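Local structure of putative enoyl-CoA hydratase (Streptomyces coelicolor A3, 3G64) at residues Q250-L253 with M254-E257; E261-A264 with A265-K269. The protein is a putative enoyl-CoA hydratase of the crotonase family, and so probably adds water across the double bond of a coenzyme A thioester. All coordinates share one frame; numbering follows the deposited sequence.

Overall arrangement
Helix 239-253 comes late in the chain, and interaction 1 forms where it ends: residues 250-253 bond to 254-257 through a beta turn that leads straight into helix 257-267. Interaction 2 follows in series, inside that last helix, where 261-264 meets 265-269 and the chain turns off towards its C terminus. Interaction 1 closes a beta turn, interaction 2 a helical turn and its C-terminal end; neither nests in nor crosses the other, and their centres lie about 16 Å apart. Together they join the two final helices end to end and then finish the second. Both lie far from the centre of the chain and both touch the second subunit.

Interaction 1: residues Q250-L253 with M254-E257; sequences QALL and MTGE
The carbonyl oxygen of Leu252 is gripped twice by one residue, Thr255. The hydroxyl OG1 of Thr255 donates to Leu252 O at 2.8 Å, lying in the carbonyl plane with a C=O...O angle of 148°. The backbone N of Thr255 reaches Leu252 O at 3.0 Å, but from above that plane, so the two donors approach from different directions. Threonine suits this place because its hydroxyl sits between the backbone N and the carbonyl carbon (chi1 78°), which turns OG1 back onto the last turn of the helix. The same torsion sets the Thr255 methyl CG2 beside its own backbone N, 3.5 Å from Ala251 O. One residue earlier, Met254, a selenomethionine, keeps the helical pattern: its N bonds to Gln250 O at 2.9 Å, almost in line with the carbonyl. Met254 CG also rests against Gln250 O, at 3.4 Å. From there the side chain extends to the selenium, and the residue packs on Asn99 of the second subunit.

At this point helix 239-253 gives way to a type I beta turn from Leu253 to Gly256, closed by Gly256 N to Leu253 O at 2.9 Å. Gly256 is also the N-cap of helix 257-267, so a single short turn serves as the exit of one helix and the entrance to the next. Gly256 adds no side-chain atom beside Leu253 O at this tight corner. The amide of Gln250 is bonded to the second subunit, OE1 to the N of Ser156 and NE2 to Asp159, while Leu253 packs on Leu155 of that subunit.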
ATOM      1  N   GLN A 250      21.171  10.239  -4.560  1.00 27.68           N
ATOM      2  CA  GLN A 250      22.173   9.257  -4.980  1.00 28.55           C
ATOM      3  C   GLN A 250      23.410   9.998  -5.496  1.00 29.66           C
ATOM      4  O   GLN A 250      24.527   9.664  -5.136  1.00 33.34           O
ATOM      5  CB  GLN A 250      21.626   8.310  -6.050  1.00 32.61           C
ATOM      6  CG  GLN A 250      20.579   7.301  -5.586  1.00 40.92           C
ATOM      7  CD  GLN A 250      20.994   6.462  -4.351  1.00 41.51           C
ATOM      8  OE1 GLN A 250      21.258   6.996  -3.273  1.00 40.85           O
ATOM      9  NE2 GLN A 250      21.001   5.148  -4.511  1.00 38.21           N
ATOM     10  N   ALA A 251      23.212  11.026  -6.315  1.00 29.58           N
ATOM     11  CA  ALA A 251      24.354  11.797  -6.780  1.00 29.84           C
ATOM     12  C   ALA A 251      25.120  12.394  -5.589  1.00 34.04           C
ATOM     13  O   ALA A 251      26.351  12.334  -5.547  1.00 32.08           O
ATOM     14  CB  ALA A 251      23.938  12.861  -7.795  1.00 25.70           C
ATOM     15  N   LEU A 252      24.411  12.936  -4.600  1.00 29.72           N
ATOM     16  CA  LEU A 252      25.096  13.457  -3.415  1.00 27.49           C
ATOM     17  C   LEU A 252      25.911  12.366  -2.718  1.00 30.74           C
ATOM     18  O   LEU A 252      27.056  12.587  -2.291  1.00 32.57           O
ATOM     19  CB  LEU A 252      24.111  14.080  -2.414  1.00 31.88           C
ATOM     20  CG  LEU A 252      24.675  14.484  -1.045  1.00 29.48           C
ATOM     21  CD1 LEU A 252      25.579  15.669  -1.212  1.00 34.27           C
ATOM     22  CD2 LEU A 252      23.541  14.847  -0.071  1.00 25.46           C
ATOM     23  N   LEU A 253      25.326  11.186  -2.586  1.00 28.49           N
ATOM     24  CA  LEU A 253      25.986  10.144  -1.818  1.00 28.16           C
ATOM     25  C   LEU A 253      27.207   9.603  -2.594  1.00 32.95           C
ATOM     26  O   LEU A 253      28.178   9.116  -2.002  1.00 33.28           O
ATOM     27  CB  LEU A 253      25.005   9.014  -1.456  1.00 25.70           C
ATOM     28  CG  LEU A 253      23.923   9.369  -0.407  1.00 33.77           C
ATOM     29  CD1 LEU A 253      22.973   8.216  -0.150  1.00 33.33           C
ATOM     30  CD2 LEU A 253      24.570   9.770   0.868  1.00 35.13           C
HETATM   31  N   MSE A 254      27.138   9.686  -3.913  1.00 31.76           N
HETATM   32  CA  MSE A 254      28.261   9.309  -4.758  1.00 32.48           C
HETATM   33  C   MSE A 254      29.479  10.242  -4.596  1.00 36.30           C
HETATM   34  O   MSE A 254      30.563   9.917  -5.082  1.00 33.44           O
HETATM   35  CB  MSE A 254      27.837   9.217  -6.221  1.00 27.91           C
HETATM   36  CG  MSE A 254      27.130   7.932  -6.559  1.00 27.55           C
HETATM   37 SE   MSE A 254      26.838   7.813  -8.485  0.70 37.77          SE
HETATM   38  CE  MSE A 254      25.899   6.106  -8.516  1.00 31.25           C
ATOM     39  N   THR A 255      29.309  11.377  -3.913  1.00 34.57           N
ATOM     40  CA  THR A 255      30.450  12.229  -3.530  1.00 35.11           C
ATOM     41  C   THR A 255      30.949  11.946  -2.104  1.00 34.49           C
ATOM     42  O   THR A 255      31.879  12.606  -1.617  1.00 32.10           O
ATOM     43  CB  THR A 255      30.107  13.739  -3.588  1.00 33.05           C
ATOM     44  OG1 THR A 255      29.343  14.110  -2.425  1.00 31.68           O
ATOM     45  CG2 THR A 255      29.322  14.095  -4.869  1.00 31.58           C
ATOM     46  N   GLY A 256      30.301  10.996  -1.430  1.00 31.83           N
ATOM     47  CA  GLY A 256      30.618  10.653  -0.050  1.00 29.41           C
ATOM     48  C   GLY A 256      31.795   9.689   0.076  1.00 34.06           C
ATOM     49  O   GLY A 256      32.096   8.936  -0.848  1.00 32.98           O
ATOM     50  N   GLU A 257      32.465   9.725   1.221  1.00 31.62           N
ATOM     51  CA  GLU A 257      33.540   8.782   1.521  1.00 37.61           C
ATOM     52  C   GLU A 257      33.116   7.330   1.454  1.00 38.56           C
ATOM     53  O   GLU A 257      33.915   6.463   1.090  1.00 33.53           O
ATOM     54  CB  GLU A 257      34.086   9.024   2.918  1.00 42.21           C
ATOM     55  CG  GLU A 257      34.927  10.267   3.055  1.00 53.16           C
ATOM     56  CD  GLU A 257      35.499  10.408   4.459  1.00 68.33           C
ATOM     57  OE1 GLU A 257      35.886   9.371   5.074  1.00 71.10           O
ATOM     58  OE2 GLU A 257      35.556  11.560   4.946  1.00 72.55           O
TER

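Interaction 2: residues E261-A264 with A265-K269; sequences EFHA and AFTEK
Backbone bonds of the i to i+4 kind join Ala265 N to Glu261 O, Phe266 N to Phe262 O and Thr267 N to His263 O; the last, Thr267 N to His263 O, is 2.9 Å long. Glu268 N closes the series on Ala264 O at 3.0 Å with a more bent N-H...O angle of 136°. The hydroxyl of Thr267 lies within bonding distance of two carbonyls, with OG1 2.9 Å from Ala264 O and 3.1 Å from His263 O, and its one proton may serve either. A beta-branched threonine can do this while its methyl turns elsewhere: Thr267 CG2 sits over one face of the His263 imidazole, 3.9 Å from the ring centroid, in a CH-pi contact. His263 CG stands anti to the backbone N (chi1 -174°), which carries the ring to where that methyl lies over its face, toward the rim.

Among the apolar contacts, Phe266 CB lies over one face of the Phe262 ring, 4.2 Å from CZ of Phe262. The two rings are inclined by 30° but slid apart, with little overlap; Phe262 packs on Arg152 and Phe266 on Val80 of the second subunit. Charged ends turn to the chain beyond the helix: Glu261 and Glu268 both form salt bridges with Arg270, and Glu261 also accepts from Lys273 N. Lys269, with positive phi, is the C-prime residue of a Schellman motif, which ends helix 257-267 through Arg270 N to Ala265 O and Lys269 N to Phe266 O.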
ATOM      1  N   GLU A 261      34.795   4.274  -0.435  1.00 34.85           N
ATOM      2  CA  GLU A 261      35.360   3.209   0.372  1.00 35.28           C
ATOM      3  C   GLU A 261      34.809   1.859  -0.070  1.00 38.46           C
ATOM      4  O   GLU A 261      35.537   0.856  -0.061  1.00 35.14           O
ATOM      5  CB  GLU A 261      35.167   3.457   1.865  1.00 32.88           C
ATOM      6  CG  GLU A 261      35.354   2.214   2.766  1.00 30.89           C
ATOM      7  CD  GLU A 261      36.822   1.710   2.901  1.00 38.24           C
ATOM      8  OE1 GLU A 261      37.738   2.231   2.238  1.00 39.59           O
ATOM      9  OE2 GLU A 261      37.043   0.788   3.711  1.00 37.25           O
ATOM     10  N   PHE A 262      33.549   1.813  -0.498  1.00 37.21           N
ATOM     11  CA  PHE A 262      33.037   0.523  -0.953  1.00 37.47           C
ATOM     12  C   PHE A 262      33.907  -0.008  -2.097  1.00 35.07           C
ATOM     13  O   PHE A 262      34.250  -1.182  -2.139  1.00 36.10           O
ATOM     14  CB  PHE A 262      31.601   0.568  -1.476  1.00 34.81           C
ATOM     15  CG  PHE A 262      31.292  -0.603  -2.376  1.00 33.07           C
ATOM     16  CD1 PHE A 262      31.105  -1.874  -1.835  1.00 33.42           C
ATOM     17  CD2 PHE A 262      31.294  -0.455  -3.757  1.00 33.28           C
ATOM     18  CE1 PHE A 262      30.852  -2.957  -2.649  1.00 35.93           C
ATOM     19  CE2 PHE A 262      31.052  -1.535  -4.582  1.00 35.02           C
ATOM     20  CZ  PHE A 262      30.836  -2.783  -4.037  1.00 35.27           C
ATOM     21  N   HIS A 263      34.206   0.868  -3.046  1.00 32.69           N
ATOM     22  CA  HIS A 263      34.950   0.473  -4.229  1.00 36.12           C
ATOM     23  C   HIS A 263      36.426   0.140  -3.914  1.00 40.36           C
ATOM     24  O   HIS A 263      36.977  -0.827  -4.445  1.00 41.49           O
ATOM     25  CB  HIS A 263      34.869   1.558  -5.296  1.00 37.42           C
ATOM     26  CG  HIS A 263      35.495   1.159  -6.588  1.00 44.66           C
ATOM     27  ND1 HIS A 263      36.767   1.555  -6.955  1.00 45.26           N
ATOM     28  CD2 HIS A 263      35.047   0.363  -7.587  1.00 45.77           C
ATOM     29  CE1 HIS A 263      37.064   1.031  -8.125  1.00 48.01           C
ATOM     30  NE2 HIS A 263      36.038   0.301  -8.532  1.00 48.82           N
ATOM     31  N   ALA A 264      37.051   0.950  -3.064  1.00 37.72           N
ATOM     32  CA  ALA A 264      38.415   0.688  -2.635  1.00 39.77           C
ATOM     33  C   ALA A 264      38.497  -0.673  -1.941  1.00 41.52           C
ATOM     34  O   ALA A 264      39.410  -1.453  -2.218  1.00 37.14           O
ATOM     35  CB  ALA A 264      38.907   1.791  -1.721  1.00 37.27           C
ATOM     36  N   ALA A 265      37.533  -0.964  -1.061  1.00 36.34           N
ATOM     37  CA  ALA A 265      37.525  -2.229  -0.314  1.00 36.54           C
ATOM     38  C   ALA A 265      37.232  -3.404  -1.223  1.00 40.09           C
ATOM     39  O   ALA A 265      37.828  -4.487  -1.083  1.00 38.19           O
ATOM     40  CB  ALA A 265      36.524  -2.195   0.811  1.00 32.01           C
ATOM     41  N   PHE A 266      36.316  -3.188  -2.160  1.00 39.08           N
ATOM     42  CA  PHE A 266      36.000  -4.218  -3.123  1.00 39.80           C
ATOM     43  C   PHE A 266      37.262  -4.589  -3.905  1.00 41.78           C
ATOM     44  O   PHE A 266      37.604  -5.770  -4.017  1.00 46.61           O
ATOM     45  CB  PHE A 266      34.929  -3.746  -4.096  1.00 42.16           C
ATOM     46  CG  PHE A 266      34.566  -4.771  -5.129  1.00 50.91           C
ATOM     47  CD1 PHE A 266      33.734  -5.830  -4.806  1.00 51.50           C
ATOM     48  CD2 PHE A 266      35.071  -4.686  -6.422  1.00 56.03           C
ATOM     49  CE1 PHE A 266      33.397  -6.774  -5.755  1.00 53.28           C
ATOM     50  CE2 PHE A 266      34.741  -5.632  -7.379  1.00 56.23           C
ATOM     51  CZ  PHE A 266      33.899  -6.675  -7.043  1.00 55.38           C
ATOM     52  N   THR A 267      37.945  -3.587  -4.451  1.00 37.61           N
ATOM     53  CA  THR A 267      39.136  -3.843  -5.268  1.00 37.76           C
ATOM     54  C   THR A 267      40.317  -4.430  -4.485  1.00 39.30           C
ATOM     55  O   THR A 267      41.162  -5.112  -5.057  1.00 46.06           O
ATOM     56  CB  THR A 267      39.617  -2.582  -6.021  1.00 39.49           C
ATOM     57  OG1 THR A 267      39.927  -1.552  -5.081  1.00 43.23           O
ATOM     58  CG2 THR A 267      38.572  -2.103  -6.992  1.00 33.72           C
ATOM     59  N   GLU A 268      40.373  -4.149  -3.191  1.00 36.49           N
ATOM     60  CA  GLU A 268      41.439  -4.622  -2.330  1.00 40.02           C
ATOM     61  C   GLU A 268      41.020  -5.889  -1.579  1.00 45.28           C
ATOM     62  O   GLU A 268      41.719  -6.340  -0.665  1.00 44.90           O
ATOM     63  CB  GLU A 268      41.878  -3.511  -1.362  1.00 39.15           C
ATOM     64  CG  GLU A 268      42.487  -2.303  -2.076  1.00 40.59           C
ATOM     65  CD  GLU A 268      42.726  -1.084  -1.185  1.00 44.78           C
ATOM     66  OE1 GLU A 268      42.599  -1.183   0.060  1.00 44.03           O
ATOM     67  OE2 GLU A 268      43.040  -0.010  -1.746  1.00 46.97           O
ATOM     68  N   LYS A 269      39.884  -6.463  -1.975  1.00 42.86           N
ATOM     69  CA  LYS A 269      39.354  -7.684  -1.348  1.00 43.26           C
ATOM     70  C   LYS A 269      39.371  -7.665   0.189  1.00 43.37           C
ATOM     71  O   LYS A 269      39.880  -8.587   0.824  1.00 42.93           O
ATOM     72  CB  LYS A 269      40.102  -8.931  -1.890  1.00 50.71           C
ATOM     73  CG  LYS A 269      39.925  -9.142  -3.409  1.00 55.51           C
ATOM     74  CD  LYS A 269      40.724 -10.316  -3.933  1.00 64.96           C
ATOM     75  CE  LYS A 269      40.354 -11.614  -3.212  1.00 71.16           C
ATOM     76  NZ  LYS A 269      41.403 -12.666  -3.335  1.00 73.43           N
TER